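Local coordinates for protein SAM dependent methyltransferase (Aquifex aeolicus, PDB 3DH0) that binds S-adenosylmethionine in a Rossmann-like domain and probably transfers its methyl group to an acceptor, at residues A[18-23]-A[48-53]; A[68-73]-A[93-98]; A[112-117]-A[141-146]. All blocks are in the same frame, centred on the assembly; numbering follows the deposited sequence.

Contact 1: A[18-23]-A[48-53]; sequences PSRLEL and AGFYLP. With SAM (S-adenosylmethionine), chain C.
Arg20 and Phe50 lie against each other, the aliphatic part of the arginine over one face of the ring. Arg20 CG sits 4.3 Å from the Phe50 ring centroid, in a CH-pi contact displaced toward the rim. Arg20 CB comes to 3.6 Å from Phe50 CE2. The two side chains run past one another in opposite directions, with guanidinium and ring planes 35° apart. Pro18 meets the edge of the same ring through its CA, and Leu21 CD2 reaches Phe50 CZ at 4.0 Å, so the ring is held by three residues of the 3-10 segment. Phe50 is brought there by having CG anti to the backbone N (chi1 -177°). Beyond CG the Arg20 chain bends at chi2 and chi3, which carries the guanidinium past the ring to the carboxylate of S-adenosylmethionine. The carboxylate carbon lies in the guanidinium plane at its edge; NH1 of Arg20 donates to OXT of the ligand at 3.0 Å, and a second, weak bond from NH2 to O is less certain. Tyr51 OH lies over one guanidinium face, and a water that it donates to is also bonded to Arg20 O. Phe24 and Pro26 pack on Tyr51. Arg20, Phe50 and Tyr51 line the methionine-carboxylate end of the pocket, where the loop before helix 26-33 packs against the loop leading into helix 52-59 of this Rossmann-like fold.

Contact 2: A[68-73]-A[93-98]; sequences IDVQEE and LKSEEN. With SAM (S-adenosylmethionine), chain C.
The carboxyl ends of two neighbouring parallel strands, 64-69 and 90-94, joined through helix 72-85 in a beta-alpha-beta unit, carry much of the ribose and adenine site of this Rossmann-like fold. Where the strands run out, Ser95 N donates to Asp69 O at 3.0 Å, and Val70 CA makes a CA-H...O contact with Ser95 O. Lys94 bends at chi2 and chi4 to bring NZ back over the turn, where it bonds both Val70 O, at 3.0 Å, and Ser95 O; one ammonium thus ties the two segments together. Deeper in, Ile68 CB packs on Ser95 CB at 3.7 Å. On the ligand side, Asp69 takes both ribose hydroxyls of S-adenosylmethionine, O2' on OD1 at 2.5 Å and O3' on OD2 at 3.2 Å. The backbone N of Gln71 meets OD1 on its anti side, closing an Asx turn, and Gly47 N holds OD2. Val70 CG1 lies 3.4 Å from adenine C6, and the amino group N6 of the ligand donates to Glu97 O at 3.1 Å, with a weaker bond to Glu97 OE2. Lys6 forms a salt bridge with OE1 of that carboxylate, and Ser120 N bonds OE2. An acidic residue gripping the ribose diol, together with acceptors that suit an exocyclic amine, implies recognition of the nucleoside by hydrogen-bond direction as well as by apolar packing.

Contact 3: A[112-117]-A[141-146]; sequences MAFTFH and IIDWKK. With SAM (S-adenosylmethionine), chain C.
His117 meets Asp143 just beyond the carboxyl end of strand 107-113, beside the end of strand 137-144, ND1 donating to OD2 of the aspartate at 2.8 Å. The carboxylate oxygen is met on its syn side, while the ring and carboxylate planes stand 69° apart. The imidazole reaches across because CG of His117 lies between the backbone N and the carbonyl carbon (chi1 69°). Asp143 OD1 is engaged separately, receiving the backbone N of Trp144 on its anti lone pair at 2.7 Å, so each oxygen has its own donor and the carboxylate is fixed in rotation. A water sits beside it, accepting from Phe116 N at 2.8 Å and lying within bonding distance of Met112 O and Asp143 OD2. Next to this polar cluster the Phe114 ring lies obliquely against Trp144, with CD2 of Phe114 over the indole face, 3.3 Å from Trp144 NE1, and the planes at 42°. Phe116 CB packs on Ile141 CG2, and Met112 CB on Ile141 CG1.

Behind these side chains is the parallel pairing of the strands: Ile142 N donates to Met112 O at 3.0 Å and Phe114 N to Ile142 O at 2.7 Å. Strand 185-191 continues the sheet on the far side of 137-144, and helices 122-132 and 161-170 cover Phe116. Where strand 107-113 ends, Ala113 O accepts the amino N of S-adenosylmethionine at 2.8 Å, and Thr115 OG1 makes a weak bond to ribose O4'. A ligand held at the carboxyl end of a central parallel strand, by the loop that follows it, in a sheet of strand order 3-2-1-4-5-7-6 with 185-191 antiparallel to its neighbours, is characteristic of the class I methyltransferase fold.

The three contacts follow one another along the chain, each closing before the next opens, and all touch the same S-adenosylmethionine. Contact 1 lies at the methionine end and contact 2 at the nucleoside end, their centres about 19 Å apart, without touching. Contact 3, about 14 Å from contact 1 and about 17 Å from contact 2 between centres, belongs to the same sheet as contact 2, with strand 40-43 between strands 64-69 and 107-113. It meets contact 1 directly, Leu23 packing on Phe114 and Trp144. The cofactor site is therefore assembled from loops at successive strand ends, completed by the segment that precedes helix 26-33.

Contact 1: A[18-23]-A[48-53]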
# COMPACT_ATOMS: atom_id res chain seq x y z
N PRO A 18 -8.95 -14.92 -1.60
CA PRO A 18 -7.82 -15.47 -2.36
C PRO A 18 -7.92 -15.27 -3.86
O PRO A 18 -6.93 -15.42 -4.57
CB PRO A 18 -7.82 -16.94 -1.96
CG PRO A 18 -9.22 -17.22 -1.65
CD PRO A 18 -9.66 -15.99 -0.89
N SER A 19 -9.10 -14.89 -4.34
CA SER A 19 -9.29 -14.68 -5.77
C SER A 19 -8.75 -13.34 -6.25
O SER A 19 -8.81 -13.04 -7.45
CB SER A 19 -10.76 -14.78 -6.13
OG SER A 19 -11.49 -13.72 -5.53
N ARG A 20 -8.24 -12.53 -5.32
CA ARG A 20 -7.67 -11.22 -5.63
C ARG A 20 -6.38 -11.47 -6.38
O ARG A 20 -5.87 -10.60 -7.08
CB ARG A 20 -7.35 -10.42 -4.35
CG ARG A 20 -8.50 -10.13 -3.39
CD ARG A 20 -9.22 -8.81 -3.66
NE ARG A 20 -8.41 -7.58 -3.56
CZ ARG A 20 -7.81 -7.11 -2.47
NH1 ARG A 20 -7.89 -7.75 -1.31
NH2 ARG A 20 -7.17 -5.95 -2.53
N LEU A 21 -5.83 -12.66 -6.21
CA LEU A 21 -4.58 -13.00 -6.87
C LEU A 21 -4.73 -12.88 -8.37
O LEU A 21 -3.75 -12.68 -9.08
CB LEU A 21 -4.17 -14.41 -6.48
CG LEU A 21 -3.98 -14.48 -4.97
CD1 LEU A 21 -3.91 -15.92 -4.54
CD2 LEU A 21 -2.72 -13.71 -4.57
N GLU A 22 -5.96 -13.00 -8.85
CA GLU A 22 -6.23 -12.90 -10.28
C GLU A 22 -5.95 -11.50 -10.81
O GLU A 22 -5.97 -11.27 -12.02
CB GLU A 22 -7.68 -13.28 -10.54
CG GLU A 22 -7.96 -14.77 -10.36
CD GLU A 22 -9.41 -15.05 -10.01
OE1 GLU A 22 -10.26 -14.18 -10.33
OE2 GLU A 22 -9.69 -16.13 -9.43
N LEU A 23 -5.68 -10.56 -9.91
CA LEU A 23 -5.41 -9.18 -10.31
C LEU A 23 -3.97 -9.05 -10.75
O LEU A 23 -3.68 -8.42 -11.77
CB LEU A 23 -5.70 -8.22 -9.16
CG LEU A 23 -7.17 -7.90 -8.86
CD1 LEU A 23 -7.93 -9.18 -8.57
CD2 LEU A 23 -7.25 -6.95 -7.68
N ALA A 48 -7.64 -5.81 5.36
CA ALA A 48 -7.76 -7.13 5.95
C ALA A 48 -6.37 -7.75 6.19
O ALA A 48 -6.24 -8.74 6.89
CB ALA A 48 -8.59 -8.03 5.03
N GLY A 49 -5.35 -7.14 5.60
CA GLY A 49 -4.00 -7.63 5.74
C GLY A 49 -3.73 -8.70 4.70
O GLY A 49 -2.89 -9.59 4.91
N PHE A 50 -4.44 -8.62 3.58
CA PHE A 50 -4.33 -9.58 2.49
C PHE A 50 -2.92 -9.76 1.97
O PHE A 50 -2.41 -10.88 1.95
CB PHE A 50 -5.25 -9.18 1.34
CG PHE A 50 -5.25 -10.17 0.21
CD1 PHE A 50 -5.79 -11.44 0.38
CD2 PHE A 50 -4.66 -9.85 -1.01
CE1 PHE A 50 -5.76 -12.38 -0.65
CE2 PHE A 50 -4.61 -10.79 -2.05
CZ PHE A 50 -5.16 -12.06 -1.87
N TYR A 51 -2.28 -8.68 1.54
CA TYR A 51 -0.91 -8.76 1.03
C TYR A 51 0.17 -8.88 2.10
O TYR A 51 1.34 -9.00 1.78
CB TYR A 51 -0.62 -7.55 0.15
CG TYR A 51 -1.45 -7.51 -1.11
CD1 TYR A 51 -1.26 -8.46 -2.11
CD2 TYR A 51 -2.42 -6.55 -1.30
CE1 TYR A 51 -2.04 -8.45 -3.26
CE2 TYR A 51 -3.21 -6.53 -2.46
CZ TYR A 51 -3.01 -7.49 -3.42
OH TYR A 51 -3.77 -7.50 -4.55
N LEU A 52 -0.22 -8.87 3.37
CA LEU A 52 0.75 -8.96 4.46
C LEU A 52 1.62 -10.22 4.45
O LEU A 52 2.82 -10.16 4.73
CB LEU A 52 0.05 -8.79 5.81
CG LEU A 52 -0.33 -7.35 6.21
CD1 LEU A 52 -0.97 -7.31 7.60
CD2 LEU A 52 0.91 -6.47 6.18
N PRO A 53 1.03 -11.38 4.16
CA PRO A 53 1.86 -12.59 4.14
C PRO A 53 3.01 -12.46 3.14
O PRO A 53 4.07 -13.06 3.30
CB PRO A 53 0.86 -13.67 3.73
CG PRO A 53 -0.40 -13.21 4.38
CD PRO A 53 -0.40 -11.73 4.07
N SAM C . -4.88 -2.87 0.46
CA SAM C . -5.88 -3.83 1.02
C SAM C . -5.75 -5.18 0.36
O SAM C . -4.89 -5.33 -0.52
OXT SAM C . -6.55 -6.07 0.77
CB SAM C . -7.29 -3.29 0.80
CG SAM C . -7.31 -1.85 1.15
SD SAM C . -8.85 -0.89 1.00
CE SAM C . -9.06 -0.78 -0.78
C5' SAM C . -8.29 0.66 1.51
C4' SAM C . -8.05 0.82 3.00
O4' SAM C . -7.53 2.14 3.14
C3' SAM C . -9.35 0.89 3.82
O3' SAM C . -9.35 -0.33 4.62
C2' SAM C . -9.21 2.08 4.75
O2' SAM C . -9.57 1.94 6.11
C1' SAM C . -7.75 2.53 4.43
N9 SAM C . -7.47 3.95 4.46
C8 SAM C . -8.17 5.02 3.94
N7 SAM C . -7.60 6.16 4.15
C5 SAM C . -6.44 5.84 4.86
C6 SAM C . -5.38 6.63 5.38
N6 SAM C . -5.35 7.98 5.25
N1 SAM C . -4.34 5.99 6.05
C2 SAM C . -4.40 4.64 6.16
N3 SAM C . -5.35 3.82 5.71
C4 SAM C . -6.34 4.48 5.06
O HOH W 1 -3.32 -9.80 -6.09

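Contact 2: A[68-73]-A[93-98]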
# COMPACT_ATOMS: atom_id res chain seq x y z
N ILE A 68 -0.50 -0.16 8.65
CA ILE A 68 -1.41 0.82 9.23
C ILE A 68 -2.78 0.82 8.57
O ILE A 68 -3.01 0.17 7.58
CB ILE A 68 -0.84 2.24 9.12
CG1 ILE A 68 -0.48 2.54 7.67
CG2 ILE A 68 0.37 2.39 10.05
CD1 ILE A 68 -0.05 3.97 7.40
N ASP A 69 -3.69 1.57 9.17
CA ASP A 69 -5.04 1.68 8.66
C ASP A 69 -5.83 2.56 9.60
O ASP A 69 -5.82 2.36 10.81
CB ASP A 69 -5.70 0.31 8.56
CG ASP A 69 -6.85 0.30 7.56
OD1 ASP A 69 -7.76 1.13 7.69
OD2 ASP A 69 -6.84 -0.55 6.65
N VAL A 70 -6.52 3.55 9.03
CA VAL A 70 -7.33 4.50 9.80
C VAL A 70 -8.53 3.86 10.49
O VAL A 70 -9.02 4.40 11.47
CB VAL A 70 -7.89 5.63 8.92
CG1 VAL A 70 -6.76 6.55 8.45
CG2 VAL A 70 -8.65 5.05 7.74
N GLN A 71 -9.00 2.72 9.99
CA GLN A 71 -10.15 2.06 10.61
C GLN A 71 -9.80 0.97 11.62
O GLN A 71 -9.08 0.03 11.31
CB GLN A 71 -11.09 1.52 9.54
CG GLN A 71 -11.77 2.63 8.77
CD GLN A 71 -12.93 2.14 7.94
OE1 GLN A 71 -12.77 1.69 6.81
NE2 GLN A 71 -14.13 2.23 8.51
N GLU A 72 -10.32 1.14 12.83
CA GLU A 72 -10.07 0.22 13.93
C GLU A 72 -10.46 -1.22 13.61
O GLU A 72 -9.75 -2.15 13.98
CB GLU A 72 -10.81 0.72 15.18
CG GLU A 72 -10.50 -0.10 16.44
CD GLU A 72 -11.20 0.39 17.70
OE1 GLU A 72 -11.11 1.60 18.02
OE2 GLU A 72 -11.82 -0.44 18.38
N GLU A 73 -11.60 -1.40 12.93
CA GLU A 73 -12.04 -2.74 12.60
C GLU A 73 -11.06 -3.43 11.67
O GLU A 73 -10.81 -4.62 11.80
CB GLU A 73 -13.45 -2.73 11.98
CG GLU A 73 -13.84 -1.52 11.17
CD GLU A 73 -14.23 -0.34 12.04
OE1 GLU A 73 -14.85 -0.57 13.09
OE2 GLU A 73 -13.93 0.82 11.67
N LEU A 93 -0.65 -1.36 13.14
CA LEU A 93 -0.95 -0.14 13.88
C LEU A 93 -2.19 0.66 13.44
O LEU A 93 -2.58 0.66 12.27
CB LEU A 93 0.27 0.80 13.83
CG LEU A 93 1.65 0.26 14.25
CD1 LEU A 93 2.70 1.34 14.05
CD2 LEU A 93 1.63 -0.18 15.69
N LYS A 94 -2.78 1.35 14.41
CA LYS A 94 -3.95 2.19 14.21
C LYS A 94 -3.49 3.57 13.72
O LYS A 94 -2.84 4.31 14.45
CB LYS A 94 -4.73 2.32 15.52
CG LYS A 94 -5.86 3.32 15.48
CD LYS A 94 -6.93 2.91 14.52
CE LYS A 94 -8.00 3.98 14.42
NZ LYS A 94 -7.49 5.28 13.86
N SER A 95 -3.84 3.90 12.48
CA SER A 95 -3.45 5.16 11.87
C SER A 95 -4.53 6.23 11.90
O SER A 95 -5.71 5.96 12.14
CB SER A 95 -3.02 4.90 10.41
OG SER A 95 -3.07 6.06 9.60
N GLU A 96 -4.10 7.47 11.68
CA GLU A 96 -4.98 8.62 11.65
C GLU A 96 -4.85 9.15 10.23
O GLU A 96 -3.82 8.97 9.61
CB GLU A 96 -4.51 9.66 12.66
CG GLU A 96 -5.62 10.35 13.43
CD GLU A 96 -6.42 9.39 14.29
OE1 GLU A 96 -5.83 8.45 14.86
OE2 GLU A 96 -7.64 9.59 14.41
N GLU A 97 -5.88 9.81 9.73
CA GLU A 97 -5.87 10.31 8.36
C GLU A 97 -4.55 10.83 7.80
O GLU A 97 -4.07 10.31 6.80
CB GLU A 97 -6.96 11.37 8.20
CG GLU A 97 -7.26 11.74 6.74
CD GLU A 97 -7.64 10.56 5.87
OE1 GLU A 97 -8.40 9.68 6.33
OE2 GLU A 97 -7.19 10.52 4.71
N ASN A 98 -3.94 11.83 8.42
CA ASN A 98 -2.68 12.33 7.87
C ASN A 98 -1.52 12.27 8.83
O ASN A 98 -0.58 13.07 8.73
CB ASN A 98 -2.86 13.77 7.38
CG ASN A 98 -3.97 13.90 6.37
OD1 ASN A 98 -5.06 14.38 6.68
ND2 ASN A 98 -3.71 13.46 5.14
N SAM C . -4.88 -2.87 0.46
CA SAM C . -5.88 -3.83 1.02
C SAM C . -5.75 -5.18 0.36
O SAM C . -4.89 -5.33 -0.52
OXT SAM C . -6.55 -6.07 0.77
CB SAM C . -7.29 -3.29 0.80
CG SAM C . -7.31 -1.85 1.15
SD SAM C . -8.85 -0.89 1.00
CE SAM C . -9.06 -0.78 -0.78
C5' SAM C . -8.29 0.66 1.51
C4' SAM C . -8.05 0.82 3.00
O4' SAM C . -7.53 2.14 3.14
C3' SAM C . -9.35 0.89 3.82
O3' SAM C . -9.35 -0.33 4.62
C2' SAM C . -9.21 2.08 4.75
O2' SAM C . -9.57 1.94 6.11
C1' SAM C . -7.75 2.53 4.43
N9 SAM C . -7.47 3.95 4.46
C8 SAM C . -8.17 5.02 3.94
N7 SAM C . -7.60 6.16 4.15
C5 SAM C . -6.44 5.84 4.86
C6 SAM C . -5.38 6.63 5.38
N6 SAM C . -5.35 7.98 5.25
N1 SAM C . -4.34 5.99 6.05
C2 SAM C . -4.40 4.64 6.16
N3 SAM C . -5.35 3.82 5.71
C4 SAM C . -6.34 4.48 5.06

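Contact 3: A[112-117]-A[141-146]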
# COMPACT_ATOMS: atom_id res chain seq x y z
N MET A 112 1.40 1.05 -1.31
CA MET A 112 0.04 1.54 -1.20
C MET A 112 -0.86 0.80 -2.20
O MET A 112 -0.98 1.21 -3.35
CB MET A 112 0.03 3.05 -1.47
CG MET A 112 -0.84 3.83 -0.51
SD MET A 112 -0.85 5.59 -0.83
CE MET A 112 0.83 5.99 -0.59
N ALA A 113 -1.49 -0.28 -1.75
CA ALA A 113 -2.35 -1.07 -2.64
C ALA A 113 -3.84 -0.74 -2.57
O ALA A 113 -4.51 -1.05 -1.60
CB ALA A 113 -2.14 -2.55 -2.39
N PHE A 114 -4.34 -0.13 -3.64
CA PHE A 114 -5.74 0.27 -3.75
C PHE A 114 -6.21 1.21 -2.65
O PHE A 114 -7.40 1.24 -2.32
CB PHE A 114 -6.65 -0.97 -3.76
CG PHE A 114 -6.32 -1.95 -4.84
CD1 PHE A 114 -5.66 -3.14 -4.54
CD2 PHE A 114 -6.67 -1.68 -6.17
CE1 PHE A 114 -5.35 -4.05 -5.53
CE2 PHE A 114 -6.37 -2.58 -7.17
CZ PHE A 114 -5.70 -3.77 -6.86
N THR A 115 -5.31 2.00 -2.10
CA THR A 115 -5.71 2.90 -1.05
C THR A 115 -5.51 4.38 -1.36
O THR A 115 -6.11 5.24 -0.71
CB THR A 115 -5.00 2.49 0.30
OG1 THR A 115 -5.05 3.57 1.25
CG2 THR A 115 -3.57 2.11 0.05
N PHE A 116 -4.71 4.70 -2.37
CA PHE A 116 -4.47 6.09 -2.71
C PHE A 116 -5.73 6.91 -3.00
O PHE A 116 -5.90 8.01 -2.47
CB PHE A 116 -3.54 6.19 -3.91
CG PHE A 116 -2.99 7.57 -4.13
CD1 PHE A 116 -1.96 8.06 -3.34
CD2 PHE A 116 -3.51 8.38 -5.13
CE1 PHE A 116 -1.44 9.34 -3.54
CE2 PHE A 116 -3.01 9.66 -5.35
CZ PHE A 116 -1.97 10.14 -4.55
N HIS A 117 -6.62 6.37 -3.83
CA HIS A 117 -7.86 7.08 -4.17
C HIS A 117 -8.80 7.23 -2.97
O HIS A 117 -9.84 7.87 -3.08
CB HIS A 117 -8.61 6.33 -5.28
CG HIS A 117 -9.16 5.02 -4.84
ND1 HIS A 117 -8.37 3.91 -4.63
CD2 HIS A 117 -10.42 4.66 -4.47
CE1 HIS A 117 -9.11 2.93 -4.15
NE2 HIS A 117 -10.36 3.36 -4.05
N ILE A 141 2.88 2.44 -5.57
CA ILE A 141 1.44 2.67 -5.55
C ILE A 141 0.71 1.85 -6.62
O ILE A 141 0.98 2.00 -7.81
CB ILE A 141 1.14 4.18 -5.75
CG1 ILE A 141 1.86 4.98 -4.66
CG2 ILE A 141 -0.35 4.43 -5.71
CD1 ILE A 141 1.66 6.45 -4.75
N ILE A 142 -0.21 1.00 -6.19
CA ILE A 142 -0.97 0.15 -7.11
C ILE A 142 -2.48 0.40 -7.04
O ILE A 142 -3.07 0.31 -5.96
CB ILE A 142 -0.70 -1.35 -6.83
CG1 ILE A 142 0.78 -1.67 -7.10
CG2 ILE A 142 -1.59 -2.23 -7.70
CD1 ILE A 142 1.13 -3.14 -6.97
N ASP A 143 -3.10 0.69 -8.18
CA ASP A 143 -4.55 0.92 -8.18
C ASP A 143 -5.30 0.55 -9.47
O ASP A 143 -4.69 0.29 -10.50
CB ASP A 143 -4.86 2.38 -7.82
CG ASP A 143 -6.01 2.48 -6.84
OD1 ASP A 143 -7.02 1.77 -7.04
OD2 ASP A 143 -5.91 3.27 -5.87
N TRP A 144 -6.63 0.54 -9.39
CA TRP A 144 -7.48 0.19 -10.54
C TRP A 144 -7.37 1.22 -11.65
O TRP A 144 -7.08 2.39 -11.38
CB TRP A 144 -8.96 0.14 -10.15
CG TRP A 144 -9.31 -0.80 -9.07
CD1 TRP A 144 -9.55 -0.49 -7.76
CD2 TRP A 144 -9.51 -2.21 -9.19
NE1 TRP A 144 -9.89 -1.63 -7.06
CE2 TRP A 144 -9.87 -2.70 -7.92
CE3 TRP A 144 -9.43 -3.12 -10.26
CZ2 TRP A 144 -10.15 -4.05 -7.69
CZ3 TRP A 144 -9.70 -4.46 -10.03
CH2 TRP A 144 -10.06 -4.91 -8.76
N LYS A 145 -7.64 0.77 -12.88
CA LYS A 145 -7.59 1.63 -14.07
C LYS A 145 -8.81 2.55 -14.02
O LYS A 145 -9.82 2.23 -13.38
CB LYS A 145 -7.64 0.75 -15.33
CG LYS A 145 -6.54 1.03 -16.33
CD LYS A 145 -5.35 0.09 -16.18
CE LYS A 145 -5.54 -1.19 -17.00
NZ LYS A 145 -4.40 -2.14 -16.86
N LYS A 146 -8.74 3.70 -14.69
CA LYS A 146 -9.88 4.62 -14.65
C LYS A 146 -10.79 4.47 -15.85
O LYS A 146 -11.24 5.46 -16.43
CB LYS A 146 -9.45 6.09 -14.53
CG LYS A 146 -10.54 6.99 -13.96
CD LYS A 146 -10.25 8.46 -14.20
CE LYS A 146 -10.83 9.35 -13.10
NZ LYS A 146 -12.25 9.03 -12.77
N SAM C . -4.88 -2.87 0.46
CA SAM C . -5.88 -3.83 1.02
C SAM C . -5.75 -5.18 0.36
O SAM C . -4.89 -5.33 -0.52
OXT SAM C . -6.55 -6.07 0.77
CB SAM C . -7.29 -3.29 0.80
CG SAM C . -7.31 -1.85 1.15
SD SAM C . -8.85 -0.89 1.00
CE SAM C . -9.06 -0.78 -0.78
C5' SAM C . -8.29 0.66 1.51
C4' SAM C . -8.05 0.82 3.00
O4' SAM C . -7.53 2.14 3.14
C3' SAM C . -9.35 0.89 3.82
O3' SAM C . -9.35 -0.33 4.62
C2' SAM C . -9.21 2.08 4.75
O2' SAM C . -9.57 1.94 6.11
C1' SAM C . -7.75 2.53 4.43
N9 SAM C . -7.47 3.95 4.46
C8 SAM C . -8.17 5.02 3.94
N7 SAM C . -7.60 6.16 4.15
C5 SAM C . -6.44 5.84 4.86
C6 SAM C . -5.38 6.63 5.38
N6 SAM C . -5.35 7.98 5.25
N1 SAM C . -4.34 5.99 6.05
C2 SAM C . -4.40 4.64 6.16
N3 SAM C . -5.35 3.82 5.71
C4 SAM C . -6.34 4.48 5.06
O HOH W 2 -3.29 3.01 -4.09